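Local coordinates for tailspike protein (Siphovirus 9NA, PDB 3RIQ), which serves as the receptor-binding tailspike of a Salmonella phage, recognising lipopolysaccharide and probably cleaving its O-antigen as an endorhamnosidase on a right-handed beta-helix, at residues A[259-264]-A[282-287]; A[290-293]-A[297-300]. All coordinates share one frame; numbering follows the deposited sequence.

How the contacts relate
Contact 1 is buried and contact 2 lies at the surface, with their centres about 12 Å apart. Both involve the long excursion between strands 281-282 and 311-318. In contact 1 the start of that excursion meets the loop after strand 258-259; in contact 2 the excursion folds back on itself. The chemistry changes accordingly: a charged arginine-aspartate pair inside, and outside a glutamate accepting backbone N-H groups beside a leucine on an arginine. The two are joined directly. D285 OD2 of contact 1 forms a salt bridge with R292 NH2 of contact 2 at 2.9 Å, so one carboxylate serves two arginines, and R261 packs against R292.

Contact 1. Residues A[259-264]-A[282-287]; sequences SARNYR and VNADTG
R261 takes hold of D285 from the side, and two of its donors, NE and NH2, converge on D285 OD1. NE lies 2.8 Å from D285 OD1 and NH2 lies 3.0 Å from the same atom. The oxygen is approached nearly along its C-O bond and sits somewhat out of the guanidinium plane. That plane and the carboxylate are steeply turned, 77° apart, and both bonds are bent, with N-H...O angles of 139° and 133°. R261 reaches across because its chain is extended from CG to NE, and on the way its CG and CD pass close by A284 O, with CG 3.2 Å from it; A284 CB lies 4.1 Å from both CG and CD of R261.

The second shell fixes the guanidinium. R261 NH1 gives a fairly straight bond, 3.0 Å long, to S259 OG almost in its own plane, and also forms a salt bridge with E254. S259 OG in turn is bonded to D295. On the acceptor side, D285 OD2 is also held by the backbone N of F304, and A284 N by D328. A water links the two segments further along, accepting from N262 ND2 at 3.1 Å and donating to N283 O.

What results is a buried ionic tie between two loops that leave the strands of a right-handed parallel beta-helix, the fold of the P22-type tailspikes.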
loop_
_atom_site.group_PDB
_atom_site.type_symbol
_atom_site.label_atom_id
_atom_site.label_comp_id
_atom_site.label_asym_id
_atom_site.label_seq_id
_atom_site.Cartn_x
_atom_site.Cartn_y
_atom_site.Cartn_z
ATOM N N SER A 259 -35.353 -2.901 0.009
ATOM C CA SER A 259 -33.938 -3.029 0.387
ATOM C C SER A 259 -33.095 -1.861 -0.141
ATOM O O SER A 259 -33.154 -1.533 -1.341
ATOM C CB SER A 259 -33.345 -4.348 -0.144
ATOM O OG SER A 259 -31.964 -4.416 0.218
ATOM N N ALA A 260 -32.315 -1.262 0.759
ATOM C CA ALA A 260 -31.462 -0.123 0.473
ATOM C C ALA A 260 -29.985 -0.529 0.443
ATOM O O ALA A 260 -29.082 0.312 0.513
ATOM C CB ALA A 260 -31.684 0.945 1.577
ATOM N N ARG A 261 -29.750 -1.831 0.401
ATOM C CA ARG A 261 -28.408 -2.418 0.488
ATOM C C ARG A 261 -27.597 -2.169 -0.782
ATOM O O ARG A 261 -28.070 -1.536 -1.723
ATOM C CB ARG A 261 -28.540 -3.907 0.776
ATOM C CG ARG A 261 -29.200 -4.185 2.147
ATOM C CD ARG A 261 -29.459 -5.676 2.269
ATOM N NE ARG A 261 -30.043 -6.089 3.557
ATOM C CZ ARG A 261 -31.347 -6.133 3.831
ATOM N NH1 ARG A 261 -32.254 -5.750 2.921
ATOM N NH2 ARG A 261 -31.753 -6.575 5.020
ATOM N N ASN A 262 -26.357 -2.655 -0.808
ATOM C CA ASN A 262 -25.402 -2.317 -1.866
ATOM C C ASN A 262 -24.446 -3.451 -2.150
ATOM O O ASN A 262 -24.114 -4.203 -1.237
ATOM C CB ASN A 262 -24.593 -1.063 -1.486
ATOM C CG ASN A 262 -25.483 0.106 -1.152
ATOM O OD1 ASN A 262 -25.819 0.907 -2.036
ATOM N ND2 ASN A 262 -25.887 0.220 0.136
ATOM N N TYR A 263 -23.969 -3.512 -3.397
ATOM C CA TYR A 263 -23.165 -4.614 -3.907
ATOM C C TYR A 263 -22.058 -4.151 -4.803
ATOM O O TYR A 263 -22.198 -3.141 -5.518
ATOM C CB TYR A 263 -24.038 -5.594 -4.751
ATOM C CG TYR A 263 -25.019 -6.392 -3.919
ATOM C CD1 TYR A 263 -24.696 -7.674 -3.456
ATOM C CD2 TYR A 263 -26.272 -5.869 -3.581
ATOM C CE1 TYR A 263 -25.574 -8.402 -2.659
ATOM C CE2 TYR A 263 -27.166 -6.594 -2.803
ATOM C CZ TYR A 263 -26.803 -7.869 -2.339
ATOM O OH TYR A 263 -27.658 -8.581 -1.567
ATOM N N ARG A 264 -20.938 -4.872 -4.760
ATOM C CA ARG A 264 -19.922 -4.737 -5.805
ATOM C C ARG A 264 -19.366 -3.320 -6.033
ATOM O O ARG A 264 -19.250 -2.838 -7.176
ATOM C CB ARG A 264 -20.436 -5.375 -7.122
ATOM C CG ARG A 264 -20.573 -6.897 -6.948
ATOM C CD ARG A 264 -21.046 -7.607 -8.212
ATOM N NE ARG A 264 -22.389 -7.236 -8.650
ATOM C CZ ARG A 264 -23.139 -7.975 -9.476
ATOM N NH1 ARG A 264 -22.660 -9.110 -9.983
ATOM N NH2 ARG A 264 -24.357 -7.571 -9.807
ATOM N N VAL A 282 -19.173 -0.647 5.942
ATOM C CA VAL A 282 -19.543 -1.305 4.683
ATOM C C VAL A 282 -20.354 -2.547 5.062
ATOM O O VAL A 282 -19.946 -3.683 4.803
ATOM C CB VAL A 282 -18.301 -1.631 3.818
ATOM C CG1 VAL A 282 -18.720 -2.193 2.451
ATOM C CG2 VAL A 282 -17.463 -0.352 3.586
ATOM N N ASN A 283 -21.478 -2.318 5.758
ATOM C CA ASN A 283 -22.394 -3.392 6.125
ATOM C C ASN A 283 -23.668 -3.342 5.293
ATOM O O ASN A 283 -24.092 -2.256 4.843
ATOM C CB ASN A 283 -22.769 -3.270 7.612
ATOM C CG ASN A 283 -21.633 -3.701 8.535
ATOM O OD1 ASN A 283 -21.634 -4.831 9.056
ATOM N ND2 ASN A 283 -20.651 -2.821 8.734
ATOM N N ALA A 284 -24.322 -4.492 5.142
ATOM C CA ALA A 284 -25.590 -4.578 4.393
ATOM C C ALA A 284 -26.771 -4.978 5.289
ATOM O O ALA A 284 -27.870 -4.493 5.062
ATOM C CB ALA A 284 -25.449 -5.555 3.223
ATOM N N ASP A 285 -26.544 -5.845 6.286
ATOM C CA ASP A 285 -27.581 -6.197 7.265
ATOM C C ASP A 285 -27.248 -5.581 8.621
ATOM O O ASP A 285 -26.058 -5.504 9.008
ATOM C CB ASP A 285 -27.667 -7.722 7.432
ATOM C CG ASP A 285 -28.252 -8.428 6.233
ATOM O OD1 ASP A 285 -29.153 -7.861 5.562
ATOM O OD2 ASP A 285 -27.780 -9.554 5.936
ATOM N N THR A 286 -28.270 -5.201 9.387
ATOM C CA THR A 286 -28.037 -4.688 10.734
ATOM C C THR A 286 -29.238 -5.014 11.628
ATOM O O THR A 286 -30.351 -5.207 11.128
ATOM C CB THR A 286 -27.751 -3.166 10.742
ATOM O OG1 THR A 286 -27.258 -2.780 12.022
ATOM C CG2 THR A 286 -28.997 -2.334 10.438
ATOM N N GLY A 287 -29.005 -5.127 12.941
ATOM C CA GLY A 287 -30.108 -5.398 13.879
ATOM C C GLY A 287 -30.603 -6.831 13.747
ATOM O O GLY A 287 -29.841 -7.717 13.326
HETATM O O HOH W 1 -25.232 -2.306 1.876
#

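Contact 2. Residues A[290-293]-A[297-300]; sequences TERV and TLAE
L298 lays CD2 over one face of the R292 guanidinium, 3.9 Å above the plane and displaced toward the rim, while T297 O comes to the edge of the same group, in its plane, 3.1 Å from NH1. The turn that supplies L298 is an ST motif: T297 OG1 accepts from the backbone N of E300 at 3.1 Å, and E300 OE1 returns the bond by taking the N-H of T297 at 3.0 Å.

The side chains of R292 and L298 approach each other at a slant. The polar end of R292 faces more than this contact: its main partner is D285, and NH1 bonds to the carbonyls of Y296 and Y301.

Across from the turn, E291 carries CG opposite the backbone N (chi1 -173°) and then bends at chi2, 65°, which brings its carboxylate alongside T297. OE2 bridges the two segments: its syn lone pair takes L298 N at 2.9 Å, and its anti lone pair takes R292 N at 3.0 Å. L298 CG and the CB of T297 pack against this same oxygen. The other oxygen, OE1, receives a hydrogen bond from a water 2.8 Å away, and that water accepts from A299 N.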
loop_
_atom_site.group_PDB
_atom_site.type_symbol
_atom_site.label_atom_id
_atom_site.label_comp_id
_atom_site.label_asym_id
_atom_site.label_seq_id
_atom_site.Cartn_x
_atom_site.Cartn_y
_atom_site.Cartn_z
ATOM N N THR A 290 -34.828 -9.794 9.506
ATOM C CA THR A 290 -36.159 -9.583 8.975
ATOM C C THR A 290 -36.067 -9.878 7.479
ATOM O O THR A 290 -35.082 -9.530 6.841
ATOM C CB THR A 290 -36.626 -8.125 9.161
ATOM O OG1 THR A 290 -36.200 -7.653 10.451
ATOM C CG2 THR A 290 -38.131 -8.036 9.078
ATOM N N GLU A 291 -37.078 -10.512 6.910
ATOM C CA GLU A 291 -37.034 -10.835 5.482
ATOM C C GLU A 291 -36.697 -9.604 4.626
ATOM O O GLU A 291 -37.160 -8.467 4.890
ATOM C CB GLU A 291 -38.352 -11.466 5.024
ATOM C CG GLU A 291 -38.287 -11.952 3.608
ATOM C CD GLU A 291 -37.302 -13.101 3.437
ATOM O OE1 GLU A 291 -37.735 -14.269 3.502
ATOM O OE2 GLU A 291 -36.094 -12.837 3.269
ATOM N N ARG A 292 -35.842 -9.824 3.633
ATOM C CA ARG A 292 -35.429 -8.746 2.759
ATOM C C ARG A 292 -36.454 -8.544 1.653
ATOM O O ARG A 292 -37.108 -9.500 1.213
ATOM C CB ARG A 292 -34.066 -9.097 2.186
ATOM C CG ARG A 292 -33.047 -9.459 3.281
ATOM C CD ARG A 292 -31.591 -9.336 2.752
ATOM N NE ARG A 292 -30.588 -9.915 3.681
ATOM C CZ ARG A 292 -30.281 -11.216 3.785
ATOM N NH1 ARG A 292 -30.886 -12.116 2.998
ATOM N NH2 ARG A 292 -29.317 -11.630 4.646
ATOM N N VAL A 293 -36.610 -7.294 1.236
ATOM C CA VAL A 293 -37.573 -6.966 0.201
ATOM C C VAL A 293 -36.837 -6.497 -1.055
ATOM O O VAL A 293 -36.087 -5.515 -1.014
ATOM C CB VAL A 293 -38.559 -5.863 0.681
ATOM C CG1 VAL A 293 -39.599 -5.634 -0.378
ATOM C CG2 VAL A 293 -39.247 -6.277 1.995
ATOM N N THR A 297 -33.372 -13.433 -0.332
ATOM C CA THR A 297 -34.120 -13.851 0.855
ATOM C C THR A 297 -33.192 -14.363 1.976
ATOM O O THR A 297 -32.025 -14.719 1.716
ATOM C CB THR A 297 -35.135 -14.955 0.524
ATOM O OG1 THR A 297 -34.433 -16.130 0.134
ATOM C CG2 THR A 297 -36.056 -14.518 -0.612
ATOM N N LEU A 298 -33.730 -14.446 3.197
ATOM C CA LEU A 298 -33.010 -15.072 4.304
ATOM C C LEU A 298 -32.632 -16.523 3.983
ATOM O O LEU A 298 -31.556 -17.008 4.364
ATOM C CB LEU A 298 -33.833 -15.015 5.593
ATOM C CG LEU A 298 -34.112 -13.620 6.146
ATOM C CD1 LEU A 298 -35.078 -13.715 7.339
ATOM C CD2 LEU A 298 -32.827 -12.881 6.522
ATOM N N ALA A 299 -33.503 -17.232 3.264
ATOM C CA ALA A 299 -33.205 -18.610 2.918
ATOM C C ALA A 299 -32.052 -18.726 1.913
ATOM O O ALA A 299 -31.263 -19.685 1.962
ATOM C CB ALA A 299 -34.431 -19.293 2.387
ATOM N N GLU A 300 -31.948 -17.738 1.019
ATOM C CA GLU A 300 -30.843 -17.688 0.060
ATOM C C GLU A 300 -29.505 -17.340 0.734
ATOM O O GLU A 300 -28.483 -17.988 0.450
ATOM C CB GLU A 300 -31.157 -16.690 -1.059
ATOM C CG GLU A 300 -32.219 -17.245 -2.009
ATOM C CD GLU A 300 -32.674 -16.263 -3.061
ATOM O OE1 GLU A 300 -32.781 -15.048 -2.775
ATOM O OE2 GLU A 300 -32.982 -16.732 -4.181
HETATM O O HOH W 2 -36.402 -16.693 3.414
#